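Long-range contacts in protein tudor (Drosophila melanogaster, PDB 4Q5W), which may act in Piwi-interacting RNA silencing of transposons in the germ line and here contributes its ninth extended Tudor domain, from a family that reads methylated arginine: residues Val11-Ile17 with Thr125-Phe129; Met28-Cys32 with Ile82-Asn86; Met52-Gln56 with Val90-Leu96; Met112-Phe118 with Ile166-Gln171. One frame throughout, in Å; residues are numbered along the deposited sequence. Where two conformers were deposited one is given.

Contact 1: Val11-Ile17 with Thr125-Phe129; sequences VENTSRI and TLTTF
Thr125 opens the helical side of this contact by laying CG2 against CG2 of Thr14, 3.7 Å away, the two short side chains crossing at about a right angle. Its methyl faces the turn, while the hydroxyl OG1 is hydrogen-bonded to Asn121 O one helical turn back. Leu126, next along the helix, straddles the outer side of the corner. Its CD1 comes to 3.7 Å from the carbonyl O of Glu12, while CD2 rests 4.1 Å from CA of Asn13, with a methyl of Val11 and one of Thr14 nearby. Phe129, a turn further on, extends its ring from a CG placed opposite the backbone N (chi1 -169°), which carries the ring's edge toward the strands. There CD1 of Ile17 meets CE2 of Phe129 in the ring plane at 3.8 Å, and CG2 of Val11 approaches the same CE2 more obliquely at 3.9 Å. The corner they press on is braced from within: Asn13 to Arg16 form a type I turn, Asn13 OD1 accepts from Ser15 N at 2.8 Å on a lone pair to make an Asx turn, and Glu12 and Asn13 together face Arg16 in a classic beta bulge. A helix inserted between the third and fourth strands and packed under the first hairpin of a five-stranded 1-2-3-5-4 sheet is consistent with the OB-fold of the staphylococcal-nuclease-like half of extended Tudor domains.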
loop_
_atom_site.group_PDB
_atom_site.type_symbol
_atom_site.label_atom_id
_atom_site.label_comp_id
_atom_site.label_asym_id
_atom_site.label_seq_id
_atom_site.Cartn_x
_atom_site.Cartn_y
_atom_site.Cartn_z
ATOM N N VAL A 11 -3.897 1.146 -1.669
ATOM C CA VAL A 11 -4.912 0.421 -2.417
ATOM C C VAL A 11 -4.679 0.569 -3.910
ATOM O O VAL A 11 -4.756 1.672 -4.439
ATOM C CB VAL A 11 -6.314 0.936 -2.084
ATOM C CG1 VAL A 11 -7.355 0.259 -2.994
ATOM C CG2 VAL A 11 -6.612 0.676 -0.630
ATOM N N GLU A 12 -4.381 -0.534 -4.591
ATOM C CA GLU A 12 -4.263 -0.501 -6.046
ATOM C C GLU A 12 -5.649 -0.675 -6.661
ATOM O O GLU A 12 -6.042 0.049 -7.577
ATOM C CB GLU A 12 -3.329 -1.607 -6.533
ATOM C CG GLU A 12 -3.011 -1.528 -8.020
ATOM C CD GLU A 12 -2.162 -0.315 -8.370
ATOM O OE1 GLU A 12 -1.384 0.150 -7.509
ATOM O OE2 GLU A 12 -2.281 0.179 -9.505
ATOM N N ASN A 13 -6.377 -1.657 -6.140
ATOM C CA ASN A 13 -7.796 -1.843 -6.424
ATOM C C ASN A 13 -8.333 -2.749 -5.326
ATOM O O ASN A 13 -7.591 -3.105 -4.411
ATOM C CB ASN A 13 -8.014 -2.460 -7.809
ATOM C CG ASN A 13 -7.235 -3.753 -8.006
ATOM O OD1 ASN A 13 -7.509 -4.770 -7.362
ATOM N ND2 ASN A 13 -6.275 -3.725 -8.918
ATOM N N THR A 14 -9.605 -3.124 -5.383
ATOM C CA THR A 14 -10.165 -3.877 -4.256
ATOM C C THR A 14 -9.579 -5.285 -4.145
ATOM O O THR A 14 -9.688 -5.927 -3.097
ATOM C CB THR A 14 -11.715 -3.918 -4.264
ATOM O OG1 THR A 14 -12.178 -4.594 -5.438
ATOM C CG2 THR A 14 -12.282 -2.507 -4.229
ATOM N N SER A 15 -8.939 -5.747 -5.217
ATOM C CA SER A 15 -8.344 -7.081 -5.233
ATOM C C SER A 15 -6.833 -7.060 -5.021
ATOM O O SER A 15 -6.179 -8.105 -5.090
ATOM C CB SER A 15 -8.680 -7.810 -6.533
ATOM O OG SER A 15 -10.066 -8.101 -6.580
ATOM N N ARG A 16 -6.293 -5.874 -4.749
ATOM C CA ARG A 16 -4.859 -5.724 -4.534
ATOM C C ARG A 16 -4.613 -4.624 -3.514
ATOM O O ARG A 16 -4.462 -3.449 -3.859
ATOM C CB ARG A 16 -4.140 -5.436 -5.862
ATOM C CG ARG A 16 -2.616 -5.428 -5.759
ATOM C CD ARG A 16 -1.980 -5.353 -7.136
ATOM N NE ARG A 16 -0.548 -5.087 -7.076
ATOM C CZ ARG A 16 0.388 -6.027 -7.127
ATOM N NH1 ARG A 16 1.671 -5.698 -7.069
ATOM N NH2 ARG A 16 0.041 -7.302 -7.226
ATOM N N ILE A 17 -4.590 -5.021 -2.246
ATOM C CA ILE A 17 -4.494 -4.083 -1.144
ATOM C C ILE A 17 -3.256 -4.416 -0.326
ATOM O O ILE A 17 -3.089 -5.558 0.090
ATOM C CB ILE A 17 -5.741 -4.200 -0.237
ATOM C CG1 ILE A 17 -7.015 -3.922 -1.038
ATOM C CG2 ILE A 17 -5.663 -3.239 0.956
ATOM C CD1 ILE A 17 -8.274 -4.185 -0.230
ATOM N N THR A 125 -15.830 3.282 -6.824
ATOM C CA THR A 125 -15.537 2.330 -5.773
ATOM C C THR A 125 -14.275 2.744 -5.039
ATOM O O THR A 125 -14.233 2.719 -3.814
ATOM C CB THR A 125 -15.375 0.902 -6.323
ATOM O OG1 THR A 125 -16.635 0.450 -6.839
ATOM C CG2 THR A 125 -14.895 -0.067 -5.223
ATOM N N LEU A 126 -13.246 3.134 -5.780
ATOM C CA LEU A 126 -11.976 3.451 -5.128
ATOM C C LEU A 126 -12.014 4.740 -4.308
ATOM O O LEU A 126 -11.411 4.812 -3.231
ATOM C CB LEU A 126 -10.825 3.441 -6.130
ATOM C CG LEU A 126 -10.535 2.020 -6.616
ATOM C CD1 LEU A 126 -9.189 1.961 -7.335
ATOM C CD2 LEU A 126 -10.602 0.990 -5.472
ATOM N N THR A 127 -12.728 5.751 -4.785
ATOM C CA THR A 127 -12.852 6.994 -4.025
ATOM C C THR A 127 -13.707 6.785 -2.769
ATOM O O THR A 127 -13.414 7.349 -1.703
ATOM C CB THR A 127 -13.380 8.174 -4.892
ATOM O OG1 THR A 127 -13.351 9.387 -4.131
ATOM C CG2 THR A 127 -14.800 7.921 -5.385
ATOM N N THR A 128 -14.753 5.969 -2.894
ATOM C CA THR A 128 -15.587 5.641 -1.743
ATOM C C THR A 128 -14.781 4.833 -0.727
ATOM O O THR A 128 -14.882 5.067 0.470
ATOM C CB THR A 128 -16.857 4.888 -2.168
ATOM O OG1 THR A 128 -17.528 5.660 -3.174
ATOM C CG2 THR A 128 -17.813 4.680 -0.970
ATOM N N PHE A 129 -13.962 3.903 -1.215
ATOM C CA PHE A 129 -13.141 3.060 -0.350
ATOM C C PHE A 129 -12.130 3.945 0.397
ATOM O O PHE A 129 -11.911 3.778 1.599
ATOM C CB PHE A 129 -12.424 2.015 -1.220
ATOM C CG PHE A 129 -11.745 0.901 -0.452
ATOM C CD1 PHE A 129 -12.016 0.655 0.898
ATOM C CD2 PHE A 129 -10.837 0.079 -1.107
ATOM C CE1 PHE A 129 -11.383 -0.382 1.573
ATOM C CE2 PHE A 129 -10.196 -0.960 -0.438
ATOM C CZ PHE A 129 -10.465 -1.188 0.901
#

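Contact 2: Met28-Cys32 with Ile82-Asn86; sequences MDIIC and IDYGN
Met28 and Tyr84 make the innermost pair, a Met-aromatic contact in which SD of Met28 stands 4.5 Å from the centroid of the Tyr84 ring, obliquely, 37° off the normal. The methionine folds back on itself, with bends at chi2 and chi3, and this brings its CE within 3.5 Å of OH of Tyr84. The same thioether covers the neighbouring residue, SD of Met28 lying 3.7 Å from CB of Asp83. From the next helical turn Ile31 meets the aspartate head on, its CG2 3.8 Å from OD2 of Asp83. In an extended Tudor domain such a helix links the nuclease-like half to the Tudor sheet, and here helix 25-37 packs on the loop between strands 77-81 and 87-90 of that sheet. An alanine in place of Tyr84 would probably leave the sulfur and methyl of Met28 without their aromatic partner and open a gap beneath the helix. In the second shell, the carboxylate of Asp83 is fixed at OD1 by a salt bridge to Arg65 and by the backbone N of Val106. The ring of Tyr84 also meets that of Tyr64. Further out, the loop backbone is tied to the nuclease-like strands, Asp83 O to Gln20 and Tyr84 O to the hydroxyl of Thr9.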
loop_
_atom_site.group_PDB
_atom_site.type_symbol
_atom_site.label_atom_id
_atom_site.label_comp_id
_atom_site.label_asym_id
_atom_site.label_seq_id
_atom_site.Cartn_x
_atom_site.Cartn_y
_atom_site.Cartn_z
ATOM N N MET A 28 8.767 -2.189 11.272
ATOM C CA MET A 28 8.588 -1.035 10.393
ATOM C C MET A 28 9.182 0.223 11.046
ATOM O O MET A 28 9.842 1.030 10.392
ATOM C CB MET A 28 7.100 -0.820 10.073
ATOM C CG MET A 28 6.824 0.205 8.979
ATOM S SD MET A 28 7.376 -0.337 7.349
ATOM C CE MET A 28 8.864 0.646 7.107
ATOM N N ASP A 29 8.939 0.386 12.340
ATOM C CA ASP A 29 9.467 1.540 13.060
ATOM C C ASP A 29 10.989 1.576 13.024
ATOM O O ASP A 29 11.570 2.644 12.852
ATOM C CB ASP A 29 8.994 1.558 14.509
ATOM C CG ASP A 29 7.536 1.954 14.646
ATOM O OD1 ASP A 29 6.906 2.309 13.627
ATOM O OD2 ASP A 29 7.028 1.916 15.782
ATOM N N ILE A 30 11.625 0.417 13.195
ATOM C CA ILE A 30 13.090 0.341 13.184
ATOM C C ILE A 30 13.647 0.657 11.800
ATOM O O ILE A 30 14.674 1.326 11.675
ATOM C CB ILE A 30 13.588 -1.050 13.655
ATOM C CG1 ILE A 30 13.303 -1.235 15.149
ATOM C CG2 ILE A 30 15.064 -1.202 13.414
ATOM C CD1 ILE A 30 13.307 -2.685 15.605
ATOM N N ILE A 31 12.971 0.181 10.758
ATOM C CA ILE A 31 13.402 0.473 9.388
ATOM C C ILE A 31 13.383 1.977 9.141
ATOM O O ILE A 31 14.375 2.548 8.676
ATOM C CB ILE A 31 12.542 -0.267 8.338
ATOM C CG1 ILE A 31 12.716 -1.782 8.482
ATOM C CG2 ILE A 31 12.885 0.194 6.926
ATOM C CD1 ILE A 31 11.788 -2.608 7.578
ATOM N N CYS A 32 12.264 2.612 9.485
ATOM C CA CYS A 32 12.108 4.060 9.335
ATOM C C CYS A 32 13.143 4.836 10.134
ATOM O O CYS A 32 13.737 5.788 9.638
ATOM C CB CYS A 32 10.713 4.505 9.778
ATOM S SG CYS A 32 9.369 3.969 8.703
ATOM N N ILE A 82 8.539 -0.196 -1.191
ATOM C CA ILE A 82 8.225 -1.610 -0.995
ATOM C C ILE A 82 7.564 -1.953 0.331
ATOM O O ILE A 82 6.803 -2.920 0.413
ATOM C CB ILE A 82 9.453 -2.512 -1.194
ATOM C CG1 ILE A 82 10.548 -2.180 -0.172
ATOM C CG2 ILE A 82 9.962 -2.388 -2.621
ATOM C CD1 ILE A 82 11.621 -3.252 -0.078
ATOM N N ASP A 83 7.844 -1.171 1.366
ATOM C CA ASP A 83 7.276 -1.465 2.668
ATOM C C ASP A 83 5.830 -1.015 2.766
ATOM O O ASP A 83 5.128 -1.419 3.687
ATOM C CB ASP A 83 8.133 -0.867 3.789
ATOM C CG ASP A 83 9.474 -1.573 3.920
ATOM O OD1 ASP A 83 9.496 -2.818 3.764
ATOM O OD2 ASP A 83 10.495 -0.893 4.163
ATOM N N TYR A 84 5.381 -0.219 1.796
ATOM C CA TYR A 84 4.048 0.399 1.859
ATOM C C TYR A 84 3.164 0.075 0.661
ATOM O O TYR A 84 1.948 -0.148 0.810
ATOM C CB TYR A 84 4.164 1.918 2.030
ATOM C CG TYR A 84 4.823 2.307 3.329
ATOM C CD1 TYR A 84 6.211 2.309 3.460
ATOM C CD2 TYR A 84 4.065 2.631 4.440
ATOM C CE1 TYR A 84 6.811 2.651 4.656
ATOM C CE2 TYR A 84 4.660 2.970 5.629
ATOM C CZ TYR A 84 6.041 2.979 5.728
ATOM O OH TYR A 84 6.633 3.321 6.924
ATOM N N GLY A 85 3.757 0.074 -0.527
ATOM C CA GLY A 85 3.026 -0.307 -1.725
ATOM C C GLY A 85 2.752 0.798 -2.730
ATOM O O GLY A 85 2.547 0.515 -3.910
ATOM N N ASN A 86 2.733 2.046 -2.277
ATOM C CA ASN A 86 2.498 3.170 -3.174
ATOM C C ASN A 86 3.696 3.432 -4.070
ATOM O O ASN A 86 4.804 2.971 -3.786
ATOM C CB ASN A 86 2.094 4.443 -2.413
ATOM C CG ASN A 86 3.131 4.879 -1.401
ATOM O OD1 ASN A 86 3.528 4.103 -0.537
ATOM N ND2 ASN A 86 3.585 6.126 -1.513
#

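Contact 3: Met52-Gln56 with Val90-Leu96; sequences MCVVQ and VDKLYEL
Val54 and Tyr94 are joined backbone to backbone by a single antiparallel bridge, a hydrogen-bonded pair. Tyr94 N donates to Val54 O at 2.8 Å within the carbonyl plane, whereas the return bond, from Val54 N to Tyr94 O at 2.9 Å, comes from 36° above the carbonyl plane of Tyr94. Water takes over on both sides of the bridge. One molecule accepts from Leu96 N at 3.0 Å and donates to Met52 O; another accepts from Gln56 N at 2.8 Å and donates to Lys92 O. A third lies between OE1 of Gln56 and OH of Tyr94, at the ring edge; the amide nitrogen of Gln56 is held separately by Leu61 O.

Apolar contacts fall on two faces of the strand. On that of Cys53 and Val55, Val55 and Leu93 run alongside each other, with CG1 of Val55 3.6 Å from CD2 of Leu93; the same CD2 touches SG of Cys53, and Val90 adds its CG2 against Val55 CG1 at 3.9 Å. On that of Val54, its CG2 packs 3.7 Å from CD1 of Leu96, crossing it at about a right angle. With CG anti to the carbonyl carbon (chi1 -59°), Tyr94 sets its ring edge beside Val54 O, CD1 at 3.5 Å, while Phe63 meets the ring edge-to-face.

Joining the first strand of the Tudor sheet to the chain that leaves the last is how SH3-like barrels close. Here the bridge probably sets the alignment, water serves flanking backbone groups, and packing of aliphatic side chains and the Tyr94 ring supplies the rest.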
loop_
_atom_site.group_PDB
_atom_site.type_symbol
_atom_site.label_atom_id
_atom_site.label_comp_id
_atom_site.label_asym_id
_atom_site.label_seq_id
_atom_site.Cartn_x
_atom_site.Cartn_y
_atom_site.Cartn_z
ATOM N N MET A 52 16.995 -2.723 -6.096
ATOM C CA MET A 52 16.593 -2.292 -4.769
ATOM C C MET A 52 17.461 -1.117 -4.349
ATOM O O MET A 52 18.662 -1.106 -4.601
ATOM C CB MET A 52 16.757 -3.432 -3.765
ATOM C CG MET A 52 16.189 -4.754 -4.242
ATOM S SD MET A 52 14.431 -4.647 -4.593
ATOM C CE MET A 52 13.840 -3.940 -3.091
ATOM N N CYS A 53 16.843 -0.129 -3.711
ATOM C CA CYS A 53 17.534 1.096 -3.331
ATOM C C CYS A 53 16.717 1.839 -2.271
ATOM O O CYS A 53 15.807 1.269 -1.678
ATOM C CB CYS A 53 17.752 1.980 -4.557
ATOM S SG CYS A 53 16.258 2.302 -5.519
ATOM N N VAL A 54 17.064 3.097 -2.018
ATOM C CA VAL A 54 16.321 3.938 -1.081
ATOM C C VAL A 54 16.008 5.261 -1.762
ATOM O O VAL A 54 16.837 5.778 -2.511
ATOM C CB VAL A 54 17.141 4.215 0.206
ATOM C CG1 VAL A 54 16.439 5.239 1.094
ATOM C CG2 VAL A 54 17.354 2.925 0.984
ATOM N N VAL A 55 14.818 5.813 -1.531
ATOM C CA VAL A 55 14.511 7.134 -2.071
ATOM C C VAL A 55 13.949 8.053 -0.999
ATOM O O VAL A 55 13.469 7.585 0.036
ATOM C CB VAL A 55 13.497 7.061 -3.235
ATOM C CG1 VAL A 55 14.016 6.154 -4.344
ATOM C CG2 VAL A 55 12.136 6.572 -2.731
ATOM N N GLN A 56 14.012 9.360 -1.242
ATOM C CA GLN A 56 13.278 10.317 -0.420
ATOM C C GLN A 56 11.893 10.511 -1.025
ATOM O O GLN A 56 11.770 10.734 -2.224
ATOM C CB GLN A 56 14.010 11.662 -0.344
ATOM C CG GLN A 56 13.370 12.675 0.611
ATOM C CD GLN A 56 14.261 13.878 0.872
ATOM O OE1 GLN A 56 15.076 14.253 0.030
ATOM N NE2 GLN A 56 14.117 14.482 2.048
ATOM N N VAL A 90 10.989 9.836 -8.644
ATOM C CA VAL A 90 12.104 10.529 -8.020
ATOM C C VAL A 90 13.200 10.784 -9.051
ATOM O O VAL A 90 13.204 10.188 -10.135
ATOM C CB VAL A 90 12.686 9.705 -6.859
ATOM C CG1 VAL A 90 11.590 9.353 -5.852
ATOM C CG2 VAL A 90 13.326 8.441 -7.392
ATOM N N ASP A 91 14.125 11.677 -8.722
ATOM C CA ASP A 91 15.237 11.945 -9.619
ATOM C C ASP A 91 16.578 11.646 -8.963
ATOM O O ASP A 91 17.629 11.935 -9.530
ATOM C CB ASP A 91 15.193 13.383 -10.156
ATOM C CG ASP A 91 15.367 14.426 -9.072
ATOM O OD1 ASP A 91 15.388 14.058 -7.880
ATOM O OD2 ASP A 91 15.481 15.624 -9.418
ATOM N N LYS A 92 16.528 11.059 -7.776
ATOM C CA LYS A 92 17.734 10.701 -7.038
ATOM C C LYS A 92 17.542 9.396 -6.275
ATOM O O LYS A 92 16.515 9.181 -5.635
ATOM C CB LYS A 92 18.118 11.817 -6.068
ATOM C CG LYS A 92 19.419 11.568 -5.332
ATOM C CD LYS A 92 19.749 12.732 -4.418
ATOM C CE LYS A 92 21.103 12.557 -3.755
ATOM N NZ LYS A 92 21.403 13.677 -2.828
ATOM N N LEU A 93 18.546 8.531 -6.340
ATOM C CA LEU A 93 18.489 7.230 -5.690
ATOM C C LEU A 93 19.635 7.106 -4.703
ATOM O O LEU A 93 20.726 7.638 -4.943
ATOM C CB LEU A 93 18.624 6.118 -6.730
ATOM C CG LEU A 93 17.573 6.084 -7.840
ATOM C CD1 LEU A 93 17.880 4.963 -8.807
ATOM C CD2 LEU A 93 16.163 5.942 -7.262
ATOM N N TYR A 94 19.387 6.400 -3.608
ATOM C CA TYR A 94 20.430 6.118 -2.629
ATOM C C TYR A 94 20.628 4.609 -2.539
ATOM O O TYR A 94 19.716 3.835 -2.858
ATOM C CB TYR A 94 20.054 6.671 -1.248
ATOM C CG TYR A 94 19.812 8.157 -1.212
ATOM C CD1 TYR A 94 18.559 8.683 -1.520
ATOM C CD2 TYR A 94 20.829 9.039 -0.859
ATOM C CE1 TYR A 94 18.330 10.039 -1.482
ATOM C CE2 TYR A 94 20.610 10.401 -0.820
ATOM C CZ TYR A 94 19.358 10.892 -1.136
ATOM O OH TYR A 94 19.135 12.240 -1.102
ATOM N N GLU A 95 21.817 4.194 -2.112
ATOM C CA GLU A 95 22.104 2.779 -1.900
ATOM C C GLU A 95 21.304 2.258 -0.714
ATOM O O GLU A 95 21.119 2.958 0.272
ATOM C CB GLU A 95 23.596 2.557 -1.631
ATOM C CG GLU A 95 24.543 3.209 -2.620
ATOM C CD GLU A 95 24.540 2.554 -3.995
ATOM O OE1 GLU A 95 23.835 1.544 -4.190
ATOM O OE2 GLU A 95 25.255 3.056 -4.889
ATOM N N LEU A 96 20.839 1.022 -0.814
ATOM C CA LEU A 96 20.205 0.359 0.323
ATOM C C LEU A 96 21.277 -0.156 1.279
ATOM O O LEU A 96 22.121 -0.967 0.887
ATOM C CB LEU A 96 19.349 -0.805 -0.162
ATOM C CG LEU A 96 18.638 -1.589 0.948
ATOM C CD1 LEU A 96 17.526 -0.737 1.536
ATOM C CD2 LEU A 96 18.109 -2.897 0.400
HETATM O O HOH W 1 21.181 -0.449 -3.367
HETATM O O HOH W 2 15.096 10.443 -3.576
HETATM O O HOH W 3 16.542 13.120 -2.046
#

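Contact 4: Met112-Phe118 with Ile166-Gln171; sequences MEPSAIF and IYEHLQ
Glu113 and Gln171 take opposite faces of the Tyr167 ring. CB of Glu113 makes a CH-pi contact 3.8 Å from the centroid of Tyr167, and beyond it OE1 of the same glutamate passes over the rim, 3.5 Å from CD2 of Tyr167. On the other face NE2 of Gln171 sits over the ring centre, held there by its hydrogen bond to Tyr167 O, its partner one helical turn back. At the margin Phe118 meets the tyrosine rim to rim, the planes 82° apart and CE2 of Phe118 3.7 Å from CD1 of Tyr167; one face of the Phe118 ring is covered by CB of Ser115.

With CG set opposite the backbone N (chi1 174°), Tyr167 reaches out from its helix until OH donates to Pro114 O at 2.7 Å, tilted 35° from the carbonyl plane. A phenylalanine here would probably keep the ring's packing yet leave Pro114 O without this donor and the ring freer to shift against the 113-115 chain. Just beyond, Ser115 is the N-cap of helix 116-120, its OG accepting from Ile117 N at 3.2 Å.

Beside the aromatic pair, toward helix 122-134, the contact is apolar. CE of Met112 lies 3.6 Å from CG2 of Ile166, and CE1 of Phe118 meets CD2 of Leu170 at 3.8 Å, next to Phe129 and Thr128 of that helix. The start of the C-terminal helix 166-182 is thus docked on the chain leaving strand 108-112 by a graded surface: apolar toward the nuclease-like core, aromatic in the middle, and polar at the outer side, where the tyrosine hydroxyl bonds to a backbone carbonyl.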
loop_
_atom_site.group_PDB
_atom_site.type_symbol
_atom_site.label_atom_id
_atom_site.label_comp_id
_atom_site.label_asym_id
_atom_site.label_seq_id
_atom_site.Cartn_x
_atom_site.Cartn_y
_atom_site.Cartn_z
ATOM N N MET A 112 -9.821 -8.264 -1.393
ATOM C CA MET A 112 -11.183 -8.441 -0.916
ATOM C C MET A 112 -11.865 -9.442 -1.833
ATOM O O MET A 112 -11.345 -9.785 -2.901
ATOM C CB MET A 112 -11.956 -7.115 -0.919
ATOM C CG MET A 112 -11.224 -5.987 -0.216
ATOM S SD MET A 112 -12.130 -4.429 -0.268
ATOM C CE MET A 112 -13.412 -4.883 0.870
ATOM N N GLU A 113 -13.018 -9.929 -1.398
ATOM C CA GLU A 113 -13.879 -10.745 -2.229
ATOM C C GLU A 113 -14.245 -9.961 -3.498
ATOM O O GLU A 113 -14.207 -8.729 -3.495
ATOM C CB GLU A 113 -15.117 -11.134 -1.427
ATOM C CG GLU A 113 -14.783 -12.036 -0.235
ATOM C CD GLU A 113 -15.875 -12.047 0.809
ATOM O OE1 GLU A 113 -15.947 -11.072 1.597
ATOM O OE2 GLU A 113 -16.649 -13.024 0.838
ATOM N N PRO A 114 -14.540 -10.674 -4.599
ATOM C CA PRO A 114 -14.869 -10.021 -5.870
ATOM C C PRO A 114 -16.297 -9.504 -5.909
ATOM O O PRO A 114 -17.182 -10.070 -5.265
ATOM C CB PRO A 114 -14.718 -11.156 -6.889
ATOM C CG PRO A 114 -15.028 -12.371 -6.130
ATOM C CD PRO A 114 -14.446 -12.135 -4.755
ATOM N N SER A 115 -16.522 -8.437 -6.664
ATOM C CA SER A 115 -17.879 -7.944 -6.882
ATOM C C SER A 115 -17.964 -7.185 -8.194
ATOM O O SER A 115 -17.147 -6.299 -8.458
ATOM C CB SER A 115 -18.319 -7.032 -5.737
ATOM O OG SER A 115 -19.568 -6.429 -6.036
ATOM N N ALA A 116 -18.950 -7.525 -9.021
ATOM C CA ALA A 116 -19.141 -6.808 -10.277
ATOM C C ALA A 116 -19.413 -5.316 -10.052
ATOM O O ALA A 116 -19.160 -4.494 -10.932
ATOM C CB ALA A 116 -20.262 -7.445 -11.097
ATOM N N ILE A 117 -19.921 -4.970 -8.874
ATOM C CA ILE A 117 -20.130 -3.573 -8.533
ATOM C C ILE A 117 -18.790 -2.849 -8.538
ATOM O O ILE A 117 -18.675 -1.735 -9.045
ATOM C CB ILE A 117 -20.822 -3.419 -7.157
ATOM C CG1 ILE A 117 -22.216 -4.060 -7.204
ATOM C CG2 ILE A 117 -20.925 -1.947 -6.781
ATOM C CD1 ILE A 117 -22.911 -4.140 -5.845
ATOM N N PHE A 118 -17.769 -3.505 -7.999
ATOM C CA PHE A 118 -16.450 -2.900 -7.940
ATOM C C PHE A 118 -15.846 -2.779 -9.332
ATOM O O PHE A 118 -15.154 -1.803 -9.625
ATOM C CB PHE A 118 -15.497 -3.723 -7.078
ATOM C CG PHE A 118 -15.945 -3.911 -5.657
ATOM C CD1 PHE A 118 -16.835 -3.035 -5.060
ATOM C CD2 PHE A 118 -15.459 -4.973 -4.912
ATOM C CE1 PHE A 118 -17.232 -3.216 -3.735
ATOM C CE2 PHE A 118 -15.847 -5.158 -3.601
ATOM C CZ PHE A 118 -16.741 -4.277 -3.011
ATOM N N ILE A 166 -16.446 -4.036 5.517
ATOM C CA ILE A 166 -16.080 -3.220 4.366
ATOM C C ILE A 166 -16.595 -3.741 3.029
ATOM O O ILE A 166 -17.037 -2.960 2.196
ATOM C CB ILE A 166 -14.574 -2.959 4.335
ATOM C CG1 ILE A 166 -14.185 -2.156 5.573
ATOM C CG2 ILE A 166 -14.183 -2.176 3.087
ATOM C CD1 ILE A 166 -12.693 -2.080 5.810
ATOM N N TYR A 167 -16.555 -5.052 2.821
ATOM C CA TYR A 167 -16.999 -5.613 1.545
ATOM C C TYR A 167 -18.469 -5.273 1.298
ATOM O O TYR A 167 -18.835 -4.719 0.252
ATOM C CB TYR A 167 -16.755 -7.129 1.511
ATOM C CG TYR A 167 -17.318 -7.838 0.291
ATOM C CD1 TYR A 167 -16.802 -7.597 -0.974
ATOM C CD2 TYR A 167 -18.349 -8.767 0.410
ATOM C CE1 TYR A 167 -17.307 -8.247 -2.092
ATOM C CE2 TYR A 167 -18.856 -9.426 -0.709
ATOM C CZ TYR A 167 -18.325 -9.154 -1.958
ATOM O OH TYR A 167 -18.810 -9.801 -3.072
ATOM N N GLU A 168 -19.307 -5.581 2.277
ATOM C CA GLU A 168 -20.723 -5.310 2.163
ATOM C C GLU A 168 -21.041 -3.817 2.200
ATOM O O GLU A 168 -21.881 -3.352 1.440
ATOM C CB GLU A 168 -21.501 -6.069 3.237
ATOM C CG GLU A 168 -21.445 -7.585 3.058
ATOM C CD GLU A 168 -20.211 -8.234 3.667
ATOM O OE1 GLU A 168 -19.365 -7.511 4.233
ATOM O OE2 GLU A 168 -20.096 -9.482 3.585
ATOM N N HIS A 169 -20.378 -3.069 3.080
ATOM C CA HIS A 169 -20.654 -1.642 3.196
ATOM C C HIS A 169 -20.249 -0.864 1.951
ATOM O O HIS A 169 -20.946 0.062 1.519
ATOM C CB HIS A 169 -19.932 -1.046 4.399
ATOM C CG HIS A 169 -20.489 0.269 4.829
ATOM N ND1 HIS A 169 -21.676 0.378 5.520
ATOM C CD2 HIS A 169 -20.052 1.536 4.625
ATOM C CE1 HIS A 169 -21.931 1.655 5.748
ATOM N NE2 HIS A 169 -20.957 2.376 5.226
ATOM N N LEU A 170 -19.119 -1.243 1.369
ATOM C CA LEU A 170 -18.627 -0.545 0.181
ATOM C C LEU A 170 -19.579 -0.753 -0.990
ATOM O O LEU A 170 -19.873 0.184 -1.735
ATOM C CB LEU A 170 -17.228 -1.025 -0.187
ATOM C CG LEU A 170 -16.538 -0.259 -1.311
ATOM C CD1 LEU A 170 -16.428 1.236 -0.993
ATOM C CD2 LEU A 170 -15.163 -0.850 -1.561
ATOM N N GLN A 171 -20.077 -1.974 -1.139
ATOM C CA GLN A 171 -21.073 -2.242 -2.175
ATOM C C GLN A 171 -22.317 -1.393 -1.972
ATOM O O GLN A 171 -22.856 -0.821 -2.926
ATOM C CB GLN A 171 -21.475 -3.707 -2.173
ATOM C CG GLN A 171 -20.418 -4.645 -2.720
ATOM C CD GLN A 171 -20.838 -6.089 -2.602
ATOM O OE1 GLN A 171 -21.289 -6.697 -3.575
ATOM N NE2 GLN A 171 -20.692 -6.652 -1.409
HETATM O O HOH W 4 -17.616 -10.967 3.414
HETATM O O HOH W 5 -21.664 -8.109 -5.534
#

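In the fold
From the N terminus, the first hairpin of the nuclease-like half opens contact 1, whose loop closes only at helix 122-134. The whole Tudor portion lies within that loop. There the linker helix opens contact 2, strand 52-56 opens contact 3, and they close in the same order, so the two cross; they touch where Ile82 meets Met52. Contact 2 ties the linker helix to the Tudor sheet, and contact 3 closes the sheet itself. Contact 4 begins after both have closed, crosses contact 1, and fastens the C-terminal helix. Contacts 1 and 4 adjoin, centres about 10 Å apart, whereas the centres of contacts 3 and 4 are about 36 Å apart, on opposite sides of the chain's centre.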